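Local coordinates for protein aldehyde dehydrogenase (Listeria monocytogenes, PDB 3K9D) that probably oxidises an aldehyde substrate with NAD or NADP as the electron acceptor, at residues S242-S253 with T401-G409. Numbering follows the deposited sequence.
Sequences SKTFDNGTICAS and TPGALGGIG
Ser242 and Ala404 illustrate how a side-chain oxygen in the last turn of one helix can receive the first turn of another. Ala404 N donates to Ser242 OG at 2.9 Å, with an N-H...O angle of 162°. The same hydroxyl bonds to Glu254 OE1, while Glu254 OE2 takes the N-H of Gly403, so two early amides of helix 403-407, behind its N-cap Pro402, are met by one serine and one carboxylate. The methyl of Ala404 sits among Ser242, Ile250 and Ser253, with Ser253 CB 3.7 Å from Ala404 CB. Ser253 turns its OG back to Ile250 O at 2.8 Å, nearly along the C=O axis, across the type I turn 250-253. In this aldehyde dehydrogenase fold, the contact joins the last turn of helix 232-243 and the loop beyond it to the short helix that follows strand 396-399, outermost within this chain in the parallel sheet. With chi1 at -66°, Ile250 points CG2 at Ala404 CB and at Ile408 CG2, the latter 4.0 Å away. Leu405 CD1 rests over one face of Phe245, offset toward the rim and 4.0 Å from the ring centroid, in a CH-pi contact; Phe245 CG is anti to its backbone N (chi1 -167°), and the two side chains cross at about a right angle. Leu452 of the second subunit packs on both. On the other flank the methyl of Ala252 lies 3.8 Å from Gly407 CA.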
loop_
_atom_site.group_PDB
_atom_site.type_symbol
_atom_site.label_atom_id
_atom_site.label_comp_id
_atom_site.label_asym_id
_atom_site.label_seq_id
_atom_site.Cartn_x
_atom_site.Cartn_y
_atom_site.Cartn_z
ATOM N N SER A 242 -13.224 13.799 24.529
ATOM C CA SER A 242 -12.085 13.394 23.703
ATOM C C SER A 242 -10.784 14.105 24.071
ATOM O O SER A 242 -9.744 13.471 24.245
ATOM C CB SER A 242 -12.440 13.619 22.229
ATOM O OG SER A 242 -11.324 13.990 21.457
ATOM N N LYS A 243 -10.852 15.422 24.202
ATOM C CA LYS A 243 -9.659 16.228 24.391
ATOM C C LYS A 243 -8.990 16.009 25.755
ATOM O O LYS A 243 -7.763 16.097 25.856
ATOM C CB LYS A 243 -9.972 17.716 24.106
ATOM C CG LYS A 243 -8.795 18.637 24.099
ATOM C CD LYS A 243 -7.805 18.193 23.064
ATOM C CE LYS A 243 -6.647 19.111 23.051
ATOM N NZ LYS A 243 -5.586 18.746 22.065
ATOM N N THR A 244 -9.788 15.681 26.779
ATOM C CA THR A 244 -9.251 15.348 28.104
ATOM C C THR A 244 -8.940 13.860 28.297
ATOM O O THR A 244 -8.305 13.493 29.282
ATOM C CB THR A 244 -10.212 15.767 29.245
ATOM O OG1 THR A 244 -11.414 15.001 29.146
ATOM C CG2 THR A 244 -10.563 17.243 29.156
ATOM N N PHE A 245 -9.400 13.010 27.377
ATOM C CA PHE A 245 -9.168 11.567 27.451
ATOM C C PHE A 245 -7.679 11.213 27.412
ATOM O O PHE A 245 -7.013 11.447 26.406
ATOM C CB PHE A 245 -9.908 10.825 26.328
ATOM C CG PHE A 245 -9.964 9.334 26.529
ATOM C CD1 PHE A 245 -10.878 8.775 27.419
ATOM C CD2 PHE A 245 -9.108 8.496 25.843
ATOM C CE1 PHE A 245 -10.933 7.410 27.616
ATOM C CE2 PHE A 245 -9.159 7.118 26.043
ATOM C CZ PHE A 245 -10.075 6.585 26.926
ATOM N N ASP A 246 -7.185 10.659 28.523
ATOM C CA ASP A 246 -5.768 10.334 28.728
ATOM C C ASP A 246 -4.867 11.576 28.623
ATOM O O ASP A 246 -3.725 11.489 28.173
ATOM C CB ASP A 246 -5.326 9.210 27.765
ATOM C CG ASP A 246 -4.130 8.423 28.277
ATOM O OD1 ASP A 246 -4.147 8.025 29.457
ATOM O OD2 ASP A 246 -3.184 8.185 27.492
ATOM N N ASN A 247 -5.403 12.728 29.045
ATOM C CA ASN A 247 -4.799 14.059 28.816
ATOM C C ASN A 247 -4.375 14.329 27.349
ATOM O O ASN A 247 -3.318 14.900 27.107
ATOM C CB ASN A 247 -3.612 14.312 29.773
ATOM C CG ASN A 247 -3.975 14.121 31.246
ATOM O OD1 ASN A 247 -5.053 14.496 31.679
ATOM N ND2 ASN A 247 -3.062 13.556 32.012
ATOM N N GLY A 248 -5.186 13.881 26.389
ATOM C CA GLY A 248 -5.002 14.215 24.961
ATOM C C GLY A 248 -3.963 13.446 24.144
ATOM O O GLY A 248 -3.479 13.945 23.121
ATOM N N THR A 249 -3.618 12.230 24.572
ATOM C CA THR A 249 -2.587 11.422 23.882
ATOM C C THR A 249 -2.986 10.785 22.552
ATOM O O THR A 249 -2.125 10.367 21.779
ATOM C CB THR A 249 -2.103 10.255 24.765
ATOM O OG1 THR A 249 -3.246 9.525 25.213
ATOM C CG2 THR A 249 -1.303 10.761 25.952
ATOM N N ILE A 250 -4.282 10.663 22.305
ATOM C CA ILE A 250 -4.774 10.065 21.072
ATOM C C ILE A 250 -4.758 11.121 19.962
ATOM O O ILE A 250 -5.204 12.248 20.172
ATOM C CB ILE A 250 -6.179 9.422 21.303
ATOM C CG1 ILE A 250 -6.053 8.235 22.282
ATOM C CG2 ILE A 250 -6.821 8.947 19.986
ATOM C CD1 ILE A 250 -7.371 7.624 22.702
ATOM N N CYS A 251 -4.233 10.749 18.787
ATOM C CA CYS A 251 -4.032 11.658 17.635
ATOM C C CYS A 251 -5.301 12.126 16.913
ATOM O O CYS A 251 -5.279 13.143 16.215
ATOM C CB CYS A 251 -3.129 10.971 16.609
ATOM S SG CYS A 251 -3.756 9.340 16.162
ATOM N N ALA A 252 -6.398 11.385 17.069
ATOM C CA ALA A 252 -7.681 11.760 16.472
ATOM C C ALA A 252 -8.484 12.785 17.326
ATOM O O ALA A 252 -9.541 13.271 16.908
ATOM C CB ALA A 252 -8.503 10.523 16.172
ATOM N N SER A 253 -7.942 13.148 18.482
ATOM C CA SER A 253 -8.529 14.188 19.330
ATOM C C SER A 253 -8.349 15.579 18.709
ATOM O O SER A 253 -7.431 15.808 17.900
ATOM C CB SER A 253 -7.963 14.113 20.755
ATOM O OG SER A 253 -6.615 14.529 20.817
ATOM N N THR A 401 -19.549 13.519 17.465
ATOM C CA THR A 401 -18.899 12.470 18.237
ATOM C C THR A 401 -17.620 13.079 18.794
ATOM O O THR A 401 -17.137 14.069 18.240
ATOM C CB THR A 401 -18.658 11.161 17.363
ATOM O OG1 THR A 401 -18.537 9.999 18.207
ATOM C CG2 THR A 401 -17.455 11.280 16.431
ATOM N N PRO A 402 -17.104 12.540 19.916
ATOM C CA PRO A 402 -15.766 12.915 20.396
ATOM C C PRO A 402 -14.675 12.518 19.394
ATOM O O PRO A 402 -14.670 11.387 18.918
ATOM C CB PRO A 402 -15.596 12.091 21.682
ATOM C CG PRO A 402 -16.889 11.449 21.966
ATOM C CD PRO A 402 -17.781 11.571 20.806
ATOM N N GLY A 403 -13.759 13.438 19.094
ATOM C CA GLY A 403 -12.685 13.201 18.105
ATOM C C GLY A 403 -11.809 11.978 18.330
ATOM O O GLY A 403 -11.643 11.170 17.431
ATOM N N ALA A 404 -11.257 11.845 19.533
ATOM C CA ALA A 404 -10.350 10.749 19.887
ATOM C C ALA A 404 -11.034 9.394 19.783
ATOM O O ALA A 404 -10.478 8.440 19.242
ATOM C CB ALA A 404 -9.835 10.945 21.308
ATOM N N LEU A 405 -12.258 9.354 20.302
ATOM C CA LEU A 405 -13.059 8.167 20.437
ATOM C C LEU A 405 -13.765 7.819 19.121
ATOM O O LEU A 405 -13.978 6.657 18.819
ATOM C CB LEU A 405 -14.081 8.384 21.566
ATOM C CG LEU A 405 -13.749 8.158 23.052
ATOM C CD1 LEU A 405 -12.317 8.494 23.479
ATOM C CD2 LEU A 405 -14.745 8.951 23.911
ATOM N N GLY A 406 -14.133 8.823 18.339
ATOM C CA GLY A 406 -14.770 8.553 17.055
ATOM C C GLY A 406 -13.780 8.142 15.974
ATOM O O GLY A 406 -14.080 7.273 15.151
ATOM N N GLY A 407 -12.591 8.748 16.001
ATOM C CA GLY A 407 -11.531 8.505 14.996
ATOM C C GLY A 407 -10.941 7.113 15.043
ATOM O O GLY A 407 -10.588 6.539 14.002
ATOM N N ILE A 408 -10.852 6.561 16.250
ATOM C CA ILE A 408 -10.399 5.185 16.440
ATOM C C ILE A 408 -11.507 4.132 16.235
ATOM O O ILE A 408 -11.226 2.947 16.212
ATOM C CB ILE A 408 -9.633 4.979 17.801
ATOM C CG1 ILE A 408 -10.577 4.970 19.013
ATOM C CG2 ILE A 408 -8.464 5.991 17.942
ATOM C CD1 ILE A 408 -9.861 4.763 20.356
ATOM N N GLY A 409 -12.758 4.565 16.089
ATOM C CA GLY A 409 -13.877 3.629 15.941
ATOM C C GLY A 409 -14.453 3.076 17.244
ATOM O O GLY A 409 -15.025 1.978 17.265
#